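Local coordinates for sterol regulatory element-binding protein cleavage-activating protein (Schizosaccharomyces pombe, PDB 4YHC) that escorts the transcription factor precursor sre1 for its processing when sterol and oxygen are low, the part here being its WD40 domain, at residues Gly405-Gln417 with Ser424-Pro438. The protein carries 9 engineered substitutions. Numbering follows the deposited sequence.
Engineered in segment 424-438: Ser-424 (natural residue Cys).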
loop_
_atom_site.group_PDB
_atom_site.type_symbol
_atom_site.label_atom_id
_atom_site.label_comp_id
_atom_site.label_asym_id
_atom_site.label_seq_id
_atom_site.Cartn_x
_atom_site.Cartn_y
_atom_site.Cartn_z
ATOM N N GLY A 405 11.184 30.255 -17.173
ATOM C CA GLY A 405 10.753 29.485 -16.011
ATOM C C GLY A 405 9.438 30.017 -15.486
ATOM O O GLY A 405 8.967 31.062 -15.930
ATOM N N GLU A 406 8.822 29.313 -14.544
ATOM C CA GLU A 406 7.543 29.769 -14.028
ATOM C C GLU A 406 7.364 29.584 -12.531
ATOM O O GLU A 406 7.960 28.701 -11.895
ATOM C CB GLU A 406 6.376 29.113 -14.787
ATOM C CG GLU A 406 6.354 27.605 -14.763
ATOM C CD GLU A 406 5.135 27.040 -15.484
ATOM O OE1 GLU A 406 4.054 26.940 -14.850
ATOM O OE2 GLU A 406 5.256 26.698 -16.691
ATOM N N THR A 407 6.485 30.427 -12.018
ATOM C CA THR A 407 6.132 30.492 -10.639
ATOM C C THR A 407 4.762 29.796 -10.503
ATOM O O THR A 407 3.872 30.033 -11.309
ATOM C CB THR A 407 6.072 31.974 -10.186
ATOM O OG1 THR A 407 7.411 32.495 -10.143
ATOM C CG2 THR A 407 5.447 32.104 -8.870
ATOM N N GLN A 408 4.640 28.902 -9.521
ATOM C CA GLN A 408 3.434 28.127 -9.308
ATOM C C GLN A 408 2.976 28.260 -7.887
ATOM O O GLN A 408 3.796 28.314 -6.960
ATOM C CB GLN A 408 3.707 26.640 -9.592
ATOM C CG GLN A 408 4.077 26.293 -11.017
ATOM C CD GLN A 408 4.711 24.906 -11.167
ATOM O OE1 GLN A 408 4.977 24.195 -10.189
ATOM N NE2 GLN A 408 5.019 24.550 -12.394
ATOM N N VAL A 409 1.678 28.305 -7.677
ATOM C CA VAL A 409 1.151 28.296 -6.364
ATOM C C VAL A 409 0.496 26.932 -6.208
ATOM O O VAL A 409 -0.340 26.560 -7.067
ATOM C CB VAL A 409 0.079 29.353 -6.135
ATOM C CG1 VAL A 409 -0.395 29.268 -4.720
ATOM C CG2 VAL A 409 0.648 30.772 -6.366
ATOM N N TRP A 410 0.859 26.224 -5.140
ATOM C CA TRP A 410 0.230 24.902 -4.784
ATOM C C TRP A 410 -0.526 25.011 -3.495
ATOM O O TRP A 410 -0.230 25.905 -2.627
ATOM C CB TRP A 410 1.307 23.847 -4.673
ATOM C CG TRP A 410 2.017 23.557 -5.931
ATOM C CD1 TRP A 410 2.973 24.308 -6.523
ATOM C CD2 TRP A 410 1.848 22.388 -6.760
ATOM N NE1 TRP A 410 3.380 23.704 -7.720
ATOM C CE2 TRP A 410 2.754 22.492 -7.835
ATOM C CE3 TRP A 410 1.052 21.240 -6.661
ATOM C CZ2 TRP A 410 2.828 21.549 -8.845
ATOM C CZ3 TRP A 410 1.163 20.242 -7.661
ATOM C CH2 TRP A 410 2.032 20.426 -8.748
ATOM N N GLU A 411 -1.559 24.194 -3.338
ATOM C CA GLU A 411 -2.212 24.061 -2.079
ATOM C C GLU A 411 -1.845 22.631 -1.585
ATOM O O GLU A 411 -1.965 21.653 -2.336
ATOM C CB GLU A 411 -3.713 24.262 -2.163
ATOM C CG GLU A 411 -4.395 24.025 -0.815
ATOM C CD GLU A 411 -5.874 23.703 -0.896
ATOM O OE1 GLU A 411 -6.380 23.316 -1.982
ATOM O OE2 GLU A 411 -6.540 23.791 0.168
ATOM N N VAL A 412 -1.257 22.574 -0.401
ATOM C CA VAL A 412 -0.982 21.323 0.343
ATOM C C VAL A 412 -1.956 21.210 1.460
ATOM O O VAL A 412 -2.114 22.144 2.275
ATOM C CB VAL A 412 0.405 21.337 0.933
ATOM C CG1 VAL A 412 0.820 19.937 1.348
ATOM C CG2 VAL A 412 1.346 21.884 -0.089
ATOM N N TRP A 413 -2.666 20.099 1.552
ATOM C CA TRP A 413 -3.683 20.045 2.579
ATOM C C TRP A 413 -3.748 18.717 3.298
ATOM O O TRP A 413 -3.255 17.700 2.813
ATOM C CB TRP A 413 -5.073 20.397 2.002
ATOM C CG TRP A 413 -5.508 19.559 0.804
ATOM C CD1 TRP A 413 -5.386 19.856 -0.458
ATOM C CD2 TRP A 413 -6.181 18.291 0.863
ATOM N NE1 TRP A 413 -5.916 18.842 -1.251
ATOM C CE2 TRP A 413 -6.427 17.881 -0.447
ATOM C CE3 TRP A 413 -6.594 17.486 1.891
ATOM C CZ2 TRP A 413 -7.053 16.643 -0.759
ATOM C CZ3 TRP A 413 -7.180 16.265 1.595
ATOM C CH2 TRP A 413 -7.434 15.877 0.262
ATOM N N MET A 414 -4.422 18.734 4.446
ATOM C CA MET A 414 -4.648 17.527 5.200
ATOM C C MET A 414 -5.996 17.517 5.788
ATOM O O MET A 414 -6.575 18.556 6.028
ATOM C CB MET A 414 -3.612 17.412 6.308
ATOM C CG MET A 414 -3.549 18.584 7.293
ATOM S SD MET A 414 -2.730 18.170 8.921
ATOM C CE MET A 414 -3.710 16.851 9.590
ATOM N N TYR A 415 -6.509 16.328 6.030
ATOM C CA TYR A 415 -7.742 16.135 6.718
ATOM C C TYR A 415 -7.543 15.049 7.794
ATOM O O TYR A 415 -7.128 13.910 7.487
ATOM C CB TYR A 415 -8.847 15.713 5.740
ATOM C CG TYR A 415 -10.226 15.566 6.388
ATOM C CD1 TYR A 415 -10.933 16.705 6.823
ATOM C CD2 TYR A 415 -10.801 14.319 6.560
ATOM C CE1 TYR A 415 -12.186 16.585 7.434
ATOM C CE2 TYR A 415 -12.023 14.184 7.180
ATOM C CZ TYR A 415 -12.722 15.317 7.598
ATOM O OH TYR A 415 -13.932 15.139 8.202
ATOM N N SER A 416 -7.856 15.395 9.049
ATOM C CA SER A 416 -7.805 14.442 10.149
ATOM C C SER A 416 -9.181 13.827 10.277
ATOM O O SER A 416 -10.140 14.540 10.669
ATOM C CB SER A 416 -7.425 15.170 11.441
ATOM O OG SER A 416 -7.520 14.272 12.532
ATOM N N GLN A 417 -9.307 12.539 9.904
ATOM C CA GLN A 417 -10.603 11.912 9.807
ATOM C C GLN A 417 -11.245 11.775 11.176
ATOM O O GLN A 417 -12.482 11.762 11.250
ATOM C CB GLN A 417 -10.542 10.520 9.190
ATOM C CG GLN A 417 -9.818 10.452 7.866
ATOM C CD GLN A 417 -10.477 9.611 6.807
ATOM O OE1 GLN A 417 -11.593 9.907 6.419
ATOM N NE2 GLN A 417 -9.713 8.621 6.213
ATOM N N SER A 424 -4.844 23.648 5.488
ATOM C CA SER A 424 -4.210 23.819 4.208
ATOM C C SER A 424 -3.112 24.835 4.305
ATOM O O SER A 424 -3.127 25.660 5.184
ATOM C CB SER A 424 -5.203 24.229 3.128
ATOM O OG SER A 424 -5.714 25.496 3.465
ATOM N N LYS A 425 -2.099 24.676 3.458
ATOM C CA LYS A 425 -0.992 25.581 3.367
ATOM C C LYS A 425 -0.829 25.887 1.884
ATOM O O LYS A 425 -0.961 25.006 1.001
ATOM C CB LYS A 425 0.320 24.996 3.945
ATOM C CG LYS A 425 0.299 24.748 5.453
ATOM C CD LYS A 425 1.660 24.484 6.049
ATOM C CE LYS A 425 1.563 24.455 7.595
ATOM N NZ LYS A 425 2.889 24.226 8.200
ATOM N N SER A 426 -0.605 27.161 1.616
ATOM C CA SER A 426 -0.297 27.658 0.282
ATOM C C SER A 426 1.234 27.589 0.073
ATOM O O SER A 426 2.017 28.006 0.944
ATOM C CB SER A 426 -0.870 29.102 0.198
ATOM O OG SER A 426 -0.740 29.630 -1.094
ATOM N N LEU A 427 1.671 27.044 -1.049
ATOM C CA LEU A 427 3.087 26.799 -1.285
ATOM C C LEU A 427 3.394 27.426 -2.608
ATOM O O LEU A 427 2.926 26.942 -3.664
ATOM C CB LEU A 427 3.382 25.309 -1.344
ATOM C CG LEU A 427 4.854 24.937 -1.461
ATOM C CD1 LEU A 427 5.043 23.413 -1.367
ATOM C CD2 LEU A 427 5.451 25.368 -2.747
ATOM N N LYS A 428 4.169 28.513 -2.593
ATOM C CA LYS A 428 4.550 29.167 -3.847
ATOM C C LYS A 428 5.948 28.758 -4.249
ATOM O O LYS A 428 6.870 28.905 -3.457
ATOM C CB LYS A 428 4.492 30.687 -3.704
ATOM C CG LYS A 428 4.931 31.382 -4.960
ATOM C CD LYS A 428 5.179 32.884 -4.762
ATOM C CE LYS A 428 3.933 33.755 -4.914
ATOM N NZ LYS A 428 4.265 35.111 -5.508
ATOM N N MET A 429 6.110 28.284 -5.476
ATOM C CA MET A 429 7.394 27.808 -5.990
ATOM C C MET A 429 7.872 28.769 -7.087
ATOM O O MET A 429 7.215 28.905 -8.161
ATOM C CB MET A 429 7.271 26.403 -6.615
ATOM C CG MET A 429 6.829 25.284 -5.645
ATOM S SD MET A 429 6.875 23.666 -6.489
ATOM C CE MET A 429 6.288 22.552 -5.237
ATOM N N TYR A 430 8.986 29.434 -6.801
ATOM C CA TYR A 430 9.540 30.441 -7.708
ATOM C C TYR A 430 10.498 29.765 -8.644
ATOM O O TYR A 430 11.403 29.106 -8.212
ATOM C CB TYR A 430 10.274 31.530 -6.924
ATOM C CG TYR A 430 10.699 32.609 -7.851
ATOM C CD1 TYR A 430 9.783 33.543 -8.299
ATOM C CD2 TYR A 430 11.979 32.648 -8.357
ATOM C CE1 TYR A 430 10.154 34.536 -9.178
ATOM C CE2 TYR A 430 12.373 33.642 -9.242
ATOM C CZ TYR A 430 11.452 34.585 -9.644
ATOM O OH TYR A 430 11.812 35.565 -10.526
ATOM N N ASN A 431 10.258 29.890 -9.930
ATOM C CA ASN A 431 11.026 29.147 -10.925
ATOM C C ASN A 431 10.957 27.599 -10.772
ATOM O O ASN A 431 11.992 26.862 -10.796
ATOM C CB ASN A 431 12.461 29.596 -10.961
ATOM C CG ASN A 431 13.056 29.380 -12.317
ATOM O OD1 ASN A 431 12.318 29.318 -13.314
ATOM N ND2 ASN A 431 14.372 29.235 -12.384
ATOM N N SER A 432 9.729 27.144 -10.556
ATOM C CA SER A 432 9.471 25.710 -10.414
ATOM C C SER A 432 10.002 24.893 -11.591
ATOM O O SER A 432 9.794 25.225 -12.738
ATOM C CB SER A 432 7.980 25.446 -10.256
ATOM O OG SER A 432 7.721 24.036 -10.184
ATOM N N LEU A 433 10.648 23.777 -11.304
ATOM C CA LEU A 433 10.931 22.790 -12.349
ATOM C C LEU A 433 9.854 21.671 -12.480
ATOM O O LEU A 433 10.090 20.635 -13.087
ATOM C CB LEU A 433 12.277 22.171 -12.047
ATOM C CG LEU A 433 13.484 22.978 -12.514
ATOM C CD1 LEU A 433 13.295 24.486 -12.457
ATOM C CD2 LEU A 433 14.693 22.534 -11.729
ATOM N N ILE A 434 8.683 21.854 -11.915
ATOM C CA ILE A 434 7.665 20.815 -11.989
ATOM C C ILE A 434 6.660 21.129 -13.067
ATOM O O ILE A 434 5.963 22.091 -12.981
ATOM C CB ILE A 434 6.969 20.632 -10.635
ATOM C CG1 ILE A 434 8.005 20.126 -9.620
ATOM C CG2 ILE A 434 5.869 19.578 -10.726
ATOM C CD1 ILE A 434 7.672 20.477 -8.187
ATOM N N ILE A 435 6.540 20.285 -14.085
ATOM C CA ILE A 435 5.475 20.543 -15.107
ATOM C C ILE A 435 4.315 19.515 -15.078
ATOM O O ILE A 435 3.278 19.716 -15.694
ATOM C CB ILE A 435 6.037 20.781 -16.531
ATOM C CG1 ILE A 435 7.094 19.739 -16.905
ATOM C CG2 ILE A 435 6.603 22.201 -16.612
ATOM C CD1 ILE A 435 8.448 19.901 -16.227
ATOM N N ALA A 436 4.439 18.488 -14.257
ATOM C CA ALA A 436 3.429 17.463 -14.195
ATOM C C ALA A 436 2.305 17.804 -13.211
ATOM O O ALA A 436 2.452 18.595 -12.270
ATOM C CB ALA A 436 4.074 16.130 -13.833
ATOM N N ASP A 437 1.164 17.185 -13.421
ATOM C CA ASP A 437 0.145 17.122 -12.395
ATOM C C ASP A 437 0.673 16.131 -11.319
ATOM O O ASP A 437 1.394 15.237 -11.642
ATOM C CB ASP A 437 -1.150 16.633 -13.018
ATOM C CG ASP A 437 -1.821 17.699 -13.880
ATOM O OD1 ASP A 437 -1.419 18.902 -13.838
ATOM O OD2 ASP A 437 -2.785 17.328 -14.560
ATOM N N PRO A 438 0.271 16.294 -10.067
ATOM C CA PRO A 438 0.756 15.448 -8.966
ATOM C C PRO A 438 0.256 14.041 -9.061
ATOM O O PRO A 438 -0.765 13.832 -9.633
ATOM C CB PRO A 438 0.202 16.131 -7.735
ATOM C CG PRO A 438 -0.906 16.981 -8.195
ATOM C CD PRO A 438 -0.643 17.334 -9.592
#
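Gln-408 reaches across to the turn and the chain beyond it, at Ser-432 and Ile-434, and is gripped at both ends of its amide. Gln-408 NE2 donates to Ile-434 O at 2.7 Å, close to the amide plane and nearly straight, at 168°. Gln-408 OE1 accepts from Ser-432 OG at 2.7 Å, with the hydroxyl above the carbonyl plane. It also takes the indole N-H of Trp-410, Trp-410 NE1 to Gln-408 OE1 3.0 Å, from the opposite face. These bonds fix the rotation of the buried amide. Ser-432 OG in turn accepts from Ile-434 N at 2.9 Å, forming an ST turn, which probably helps hold Ser-432 OG and Ile-434 O where Gln-408 meets them.

The same indole is packed by segment 424-438. Met-429 CE sits over one face, 4.1 Å from the centroid of the Trp-410 five-membered ring, in a CH-pi contact, and SD approaches obliquely. The chain of Met-429 is extended beyond CG (chi2 -175°, chi3 -178°), which brings its end to the ring. Pro-438 CG meets the ring edge at Trp-410 CZ3, 3.9 Å away.

Behind these groups, paired backbone bonds join Gln-408 to Met-429, Trp-410 to Leu-427 and Val-412 to Lys-425. The antiparallel hairpin belongs to a blade of the WD40 beta-propeller, between strands 363-374 and 6-8. Strands 20-24 and 456-462, of a neighbouring sheet, pack against Val-412.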